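Local structure of lysyl-trna-dependent l-ysyl-phosphatidylgycerol synthase (Bacillus licheniformis, 4V36) at residues R60-G65 against L91-Q96; I97-M102 against G308-Y313. The protein transfers lysine from lysyl-tRNA to the membrane lipid phosphatidylglycerol, a modification linked to bacterial resistance. All blocks are in the same frame, centred on the assembly; numbering follows the deposited sequence.

Contact 1: residues R60-G65 against L91-Q96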
loop_
_atom_site.group_PDB
_atom_site.type_symbol
_atom_site.label_atom_id
_atom_site.label_comp_id
_atom_site.label_asym_id
_atom_site.label_seq_id
_atom_site.Cartn_x
_atom_site.Cartn_y
_atom_site.Cartn_z
ATOM N N ARG A 60 11.945 -18.792 5.794
ATOM C CA ARG A 60 11.909 -17.842 4.687
ATOM C C ARG A 60 11.515 -16.441 5.148
ATOM O O ARG A 60 10.526 -16.264 5.858
ATOM C CB ARG A 60 10.943 -18.327 3.601
ATOM C CG ARG A 60 11.264 -19.720 3.078
ATOM C CD ARG A 60 10.337 -20.136 1.951
ATOM N NE ARG A 60 10.541 -21.533 1.580
ATOM C CZ ARG A 60 9.992 -22.115 0.520
ATOM N NH1 ARG A 60 9.202 -21.419 -0.288
ATOM N NH2 ARG A 60 10.235 -23.392 0.263
ATOM N N LEU A 61 12.301 -15.449 4.738
ATOM C CA LEU A 61 12.044 -14.057 5.096
ATOM C C LEU A 61 11.441 -13.290 3.922
ATOM O O LEU A 61 11.963 -13.337 2.808
ATOM C CB LEU A 61 13.334 -13.374 5.555
ATOM C CG LEU A 61 14.109 -14.009 6.712
ATOM C CD1 LEU A 61 15.431 -13.292 6.919
ATOM C CD2 LEU A 61 13.288 -13.989 7.990
ATOM N N VAL A 62 10.343 -12.583 4.173
ATOM C CA VAL A 62 9.694 -11.793 3.133
ATOM C C VAL A 62 9.875 -10.298 3.378
ATOM O O VAL A 62 9.339 -9.750 4.339
ATOM C CB VAL A 62 8.188 -12.106 3.037
ATOM C CG1 VAL A 62 7.563 -11.345 1.875
ATOM C CG2 VAL A 62 7.965 -13.602 2.877
ATOM N N VAL A 63 10.631 -9.647 2.500
ATOM C CA VAL A 63 10.872 -8.211 2.602
ATOM C C VAL A 63 9.762 -7.422 1.912
ATOM O O VAL A 63 9.336 -7.771 0.812
ATOM C CB VAL A 63 12.232 -7.826 1.983
ATOM C CG1 VAL A 63 12.454 -6.322 2.054
ATOM C CG2 VAL A 63 13.361 -8.568 2.679
ATOM N N LEU A 64 9.293 -6.363 2.566
ATOM C CA LEU A 64 8.256 -5.515 1.992
ATOM C C LEU A 64 8.857 -4.334 1.233
ATOM O O LEU A 64 9.290 -3.351 1.835
ATOM C CB LEU A 64 7.311 -5.008 3.083
ATOM C CG LEU A 64 6.131 -4.163 2.598
ATOM C CD1 LEU A 64 5.262 -4.964 1.640
ATOM C CD2 LEU A 64 5.309 -3.653 3.769
ATOM N N GLY A 65 8.886 -4.442 -0.092
ATOM C CA GLY A 65 9.360 -3.363 -0.940
ATOM C C GLY A 65 10.866 -3.195 -0.954
ATOM O O GLY A 65 11.603 -4.016 -0.410
ATOM N N LEU A 91 15.862 -18.381 3.378
ATOM C CA LEU A 91 15.605 -17.915 2.023
ATOM C C LEU A 91 14.964 -16.534 2.085
ATOM O O LEU A 91 14.072 -16.297 2.898
ATOM C CB LEU A 91 14.702 -18.897 1.272
ATOM C CG LEU A 91 14.359 -18.550 -0.179
ATOM C CD1 LEU A 91 15.603 -18.586 -1.055
ATOM C CD2 LEU A 91 13.286 -19.485 -0.719
ATOM N N VAL A 92 15.420 -15.621 1.235
ATOM C CA VAL A 92 14.918 -14.252 1.277
ATOM C C VAL A 92 14.077 -13.909 0.052
ATOM O O VAL A 92 14.497 -14.122 -1.086
ATOM C CB VAL A 92 16.067 -13.238 1.393
ATOM C CG1 VAL A 92 15.524 -11.817 1.404
ATOM C CG2 VAL A 92 16.877 -13.506 2.645
ATOM N N ILE A 93 12.886 -13.377 0.302
ATOM C CA ILE A 93 11.974 -12.971 -0.758
ATOM C C ILE A 93 11.696 -11.471 -0.669
ATOM O O ILE A 93 11.500 -10.936 0.421
ATOM C CB ILE A 93 10.644 -13.747 -0.678
ATOM C CG1 ILE A 93 10.909 -15.252 -0.584
ATOM C CG2 ILE A 93 9.760 -13.426 -1.871
ATOM C CD1 ILE A 93 9.691 -16.066 -0.203
ATOM N N PHE A 94 11.695 -10.796 -1.814
ATOM C CA PHE A 94 11.383 -9.373 -1.856
ATOM C C PHE A 94 10.029 -9.145 -2.523
ATOM O O PHE A 94 9.804 -9.573 -3.654
ATOM C CB PHE A 94 12.480 -8.599 -2.593
ATOM C CG PHE A 94 13.817 -8.641 -1.906
ATOM C CD1 PHE A 94 14.716 -9.662 -2.166
ATOM C CD2 PHE A 94 14.171 -7.660 -0.995
ATOM C CE1 PHE A 94 15.944 -9.703 -1.533
ATOM C CE2 PHE A 94 15.399 -7.695 -0.359
ATOM C CZ PHE A 94 16.286 -8.719 -0.628
ATOM N N TYR A 95 9.134 -8.464 -1.816
ATOM C CA TYR A 95 7.768 -8.282 -2.290
ATOM C C TYR A 95 7.458 -6.827 -2.634
ATOM O O TYR A 95 7.681 -5.926 -1.827
ATOM C CB TYR A 95 6.784 -8.801 -1.241
ATOM C CG TYR A 95 5.334 -8.584 -1.595
ATOM C CD1 TYR A 95 4.750 -9.251 -2.664
ATOM C CD2 TYR A 95 4.541 -7.721 -0.850
ATOM C CE1 TYR A 95 3.420 -9.056 -2.988
ATOM C CE2 TYR A 95 3.212 -7.522 -1.164
ATOM C CZ TYR A 95 2.655 -8.190 -2.234
ATOM O OH TYR A 95 1.332 -7.990 -2.548
ATOM N N GLN A 96 6.935 -6.621 -3.842
ATOM C CA GLN A 96 6.579 -5.298 -4.360
ATOM C C GLN A 96 7.764 -4.339 -4.435
ATOM O O GLN A 96 7.738 -3.256 -3.849
ATOM C CB GLN A 96 5.460 -4.667 -3.526
ATOM C CG GLN A 96 4.097 -5.303 -3.734
ATOM C CD GLN A 96 2.960 -4.417 -3.263
ATOM O OE1 GLN A 96 3.089 -3.194 -3.219
ATOM N NE2 GLN A 96 1.839 -5.032 -2.907
#
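Strands 60-64 and 91-95 run parallel, from the pairing of Arg60 with Leu91 to that of Leu64 with Tyr95, and their axes come within 4.5 Å at an angle of 23°. Five backbone hydrogen bonds join them. The amides of Leu61, Val63 and Gly65 reach the carbonyls of Leu91, Ile93 and Tyr95, while Leu61 O and Val63 O accept from Ile93 and Tyr95. The last, Gly65 N to Tyr95 O, is the most bent, at 143°.

Val63 and Phe94 lie side by side on one face of the sheet. Val63 CB is 3.6 Å from Phe94 CD2. Val63 CG1 touches Phe94 CD2 and CE2, and Val63 CG2 touches Phe94 CE2. Val63 CG2 also meets Val92 CG1 at 4.1 Å. Phe81 of helix 74-87 packs on Val63 and Val92 from this face.

The other face carries Arg60, Val62, Leu64, Leu91, Ile93 and Tyr95. Tyr95 CG is anti to the backbone N (chi1 176°), and its ring lies alongside Leu64. Leu64 CD1 comes to the ring edge, 3.8 Å from Tyr95 CD2. Val62 CG1 packs on Tyr95 CB at 4.1 Å. At the start of the strands the extended Arg60 chain runs beside Leu91, whose CD2 sits over one face of the guanidinium, 4.1 Å from Arg60 NE. Helix 319-330 packs on Arg60, Ile93 and Tyr95. Strand 60-69, helix 74-87 and strand 91-97 form a beta-alpha-beta unit, in keeping with the acetyltransferase-like fold of this family.

Contact 2: residues I97-M102 against G308-Y313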
loop_
_atom_site.group_PDB
_atom_site.type_symbol
_atom_site.label_atom_id
_atom_site.label_comp_id
_atom_site.label_asym_id
_atom_site.label_seq_id
_atom_site.Cartn_x
_atom_site.Cartn_y
_atom_site.Cartn_z
ATOM N N ILE A 97 8.799 -4.739 -5.167
ATOM C CA ILE A 97 9.901 -3.840 -5.484
ATOM C C ILE A 97 9.622 -3.183 -6.828
ATOM O O ILE A 97 8.690 -3.574 -7.532
ATOM C CB ILE A 97 11.254 -4.572 -5.536
ATOM C CG1 ILE A 97 11.325 -5.480 -6.766
ATOM C CG2 ILE A 97 11.481 -5.360 -4.253
ATOM C CD1 ILE A 97 12.668 -6.145 -6.957
ATOM N N GLU A 98 10.426 -2.189 -7.188
ATOM C CA GLU A 98 10.224 -1.476 -8.443
ATOM C C GLU A 98 11.321 -1.807 -9.451
ATOM O O GLU A 98 12.390 -2.294 -9.080
ATOM C CB GLU A 98 10.159 0.032 -8.193
ATOM C CG GLU A 98 9.023 0.444 -7.269
ATOM C CD GLU A 98 8.917 1.945 -7.097
ATOM O OE1 GLU A 98 9.559 2.682 -7.875
ATOM O OE2 GLU A 98 8.191 2.389 -6.183
ATOM N N ARG A 99 11.045 -1.541 -10.725
ATOM C CA ARG A 99 11.932 -1.942 -11.815
ATOM C C ARG A 99 13.302 -1.265 -11.762
ATOM O O ARG A 99 14.320 -1.892 -12.055
ATOM C CB ARG A 99 11.267 -1.654 -13.164
ATOM C CG ARG A 99 12.188 -1.828 -14.364
ATOM C CD ARG A 99 11.412 -1.867 -15.670
ATOM N NE ARG A 99 10.606 -3.080 -15.788
ATOM C CZ ARG A 99 11.076 -4.249 -16.213
ATOM N NH1 ARG A 99 12.352 -4.366 -16.557
ATOM N NH2 ARG A 99 10.273 -5.303 -16.289
ATOM N N GLU A 100 13.332 0.005 -11.369
ATOM C CA GLU A 100 14.573 0.773 -11.396
ATOM C C GLU A 100 15.569 0.326 -10.325
ATOM O O GLU A 100 16.670 0.871 -10.227
ATOM C CB GLU A 100 14.282 2.267 -11.238
ATOM C CG GLU A 100 14.006 2.714 -9.812
ATOM C CD GLU A 100 12.615 2.349 -9.340
ATOM O OE1 GLU A 100 11.755 2.045 -10.194
ATOM O OE2 GLU A 100 12.382 2.366 -8.112
ATOM N N ASP A 101 15.185 -0.666 -9.528
ATOM C CA ASP A 101 16.054 -1.179 -8.476
ATOM C C ASP A 101 16.408 -2.648 -8.698
ATOM O O ASP A 101 16.974 -3.294 -7.817
ATOM C CB ASP A 101 15.390 -1.004 -7.108
ATOM C CG ASP A 101 15.097 0.448 -6.785
ATOM O OD1 ASP A 101 15.882 1.322 -7.208
ATOM O OD2 ASP A 101 14.081 0.716 -6.109
ATOM N N MET A 102 16.078 -3.166 -9.878
ATOM C CA MET A 102 16.316 -4.573 -10.196
ATOM C C MET A 102 17.799 -4.934 -10.199
ATOM O O MET A 102 18.163 -6.083 -9.950
ATOM C CB MET A 102 15.701 -4.923 -11.552
ATOM C CG MET A 102 14.190 -5.067 -11.530
ATOM S SD MET A 102 13.510 -5.385 -13.169
ATOM C CE MET A 102 11.783 -5.641 -12.780
ATOM N N GLY A 308 4.789 -0.424 -12.396
ATOM C CA GLY A 308 4.836 -1.837 -12.068
ATOM C C GLY A 308 5.504 -2.174 -10.749
ATOM O O GLY A 308 6.475 -1.536 -10.344
ATOM N N LYS A 309 4.966 -3.187 -10.076
ATOM C CA LYS A 309 5.559 -3.716 -8.855
ATOM C C LYS A 309 5.944 -5.173 -9.088
ATOM O O LYS A 309 5.216 -5.912 -9.749
ATOM C CB LYS A 309 4.590 -3.591 -7.677
ATOM C CG LYS A 309 3.992 -2.201 -7.513
ATOM C CD LYS A 309 4.415 -1.556 -6.205
ATOM C CE LYS A 309 5.909 -1.285 -6.169
ATOM N NZ LYS A 309 6.311 -0.595 -4.910
ATOM N N TYR A 310 7.086 -5.586 -8.549
ATOM C CA TYR A 310 7.629 -6.901 -8.870
ATOM C C TYR A 310 7.949 -7.747 -7.646
ATOM O O TYR A 310 8.247 -7.228 -6.571
ATOM C CB TYR A 310 8.893 -6.751 -9.722
ATOM C CG TYR A 310 8.667 -6.034 -11.033
ATOM C CD1 TYR A 310 8.734 -4.648 -11.110
ATOM C CD2 TYR A 310 8.394 -6.744 -12.195
ATOM C CE1 TYR A 310 8.530 -3.989 -12.307
ATOM C CE2 TYR A 310 8.189 -6.094 -13.397
ATOM C CZ TYR A 310 8.258 -4.718 -13.448
ATOM O OH TYR A 310 8.052 -4.069 -14.643
ATOM N N LEU A 311 7.882 -9.062 -7.827
ATOM C CA LEU A 311 8.332 -10.005 -6.815
ATOM C C LEU A 311 9.736 -10.482 -7.160
ATOM O O LEU A 311 9.986 -10.922 -8.281
ATOM C CB LEU A 311 7.377 -11.197 -6.717
ATOM C CG LEU A 311 7.741 -12.282 -5.700
ATOM C CD1 LEU A 311 7.511 -11.788 -4.282
ATOM C CD2 LEU A 311 6.954 -13.555 -5.958
ATOM N N ALA A 312 10.652 -10.388 -6.204
ATOM C CA ALA A 312 12.011 -10.869 -6.420
ATOM C C ALA A 312 12.203 -12.227 -5.758
ATOM O O ALA A 312 12.161 -12.347 -4.533
ATOM C CB ALA A 312 13.026 -9.867 -5.897
ATOM N N TYR A 313 12.412 -13.247 -6.582
ATOM C CA TYR A 313 12.569 -14.617 -6.107
ATOM C C TYR A 313 13.797 -15.256 -6.747
ATOM O O TYR A 313 14.371 -14.702 -7.683
ATOM C CB TYR A 313 11.316 -15.437 -6.419
ATOM C CG TYR A 313 11.042 -15.579 -7.900
ATOM C CD1 TYR A 313 10.413 -14.565 -8.613
ATOM C CD2 TYR A 313 11.416 -16.727 -8.586
ATOM C CE1 TYR A 313 10.167 -14.691 -9.969
ATOM C CE2 TYR A 313 11.172 -16.861 -9.940
ATOM C CZ TYR A 313 10.548 -15.841 -10.626
ATOM O OH TYR A 313 10.306 -15.974 -11.975
HETATM O O HOH W 1 8.402 -0.243 -11.807
#
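Met102 places its methyl almost squarely on the Tyr310 ring. Met102 CE is 3.4 Å from the ring centroid and 3° off the normal, a CH-pi contact. The sulfur stands farther out on the same line, a Met-aromatic contact at a distance. The Met102 chain is extended beyond CG, which carries the methyl across to the ring. Met102 CE also lies over the centre of the Arg99 guanidinium.

Arg99 grips the Tyr310 hydroxyl side-on. Arg99 NE and Arg99 NH2 each give a hydrogen bond of 3.0 Å to Tyr310 OH, which lies near the guanidinium plane. That plane stands 87° from the ring. The bend at chi3 (-69°) turns the guanidinium to the hydroxyl, and a TRS molecule, probably from the crystallisation liquor, also bonds to Tyr310 OH.

At the backbone, Ile97 and Tyr310 form an antiparallel hydrogen-bonded pair, with Ile97 O at the edge of the ring. Ile97 N donates to Tyr310 O at 2.9 Å, and Tyr310 N donates to Ile97 O at 2.8 Å. Ile97 CD1 reaches Ala312 CB at 3.9 Å. One water accepts from Arg99 N and donates to Gly308 O, so it ties the start of the turn to the strand. Glu98 OE2 and Lys309 NZ form a long salt bridge of 3.7 Å.

Asp66 accepts a hydrogen bond from the Glu98 amide. Phe112 of strand 111-122 packs on Ile97 and Met102. The segment 97-102 leads from strand 91-97 into helix 102-106, beside strand 305-313, which is flanked in the sheet by strands 91-97 and 111-122.

How the contacts relate
Contacts 1 and 2 follow one another along the chain and both reach the same mixed sheet, their centres 11 Å apart. Strand 91-97 is shared: it pairs in parallel with strand 60-69 and antiparallel with strand 305-313. Two probable hydrogen bonds join the contacts directly, Ala312 N to Phe94 O at 2.8 Å and Lys309 NZ to Gln96 O at 3.2 Å. Leu311 CD1 also packs on Ile93 CG2 at 3.7 Å. Neither contact supplies a residue of the lysine amide pocket, which includes Trp172, Lys179 and Asp224. The Gln96 side chain of contact 1 lies about 11 Å from that ligand. It is about 12 Å from the TRS molecule at Tyr310 of contact 2.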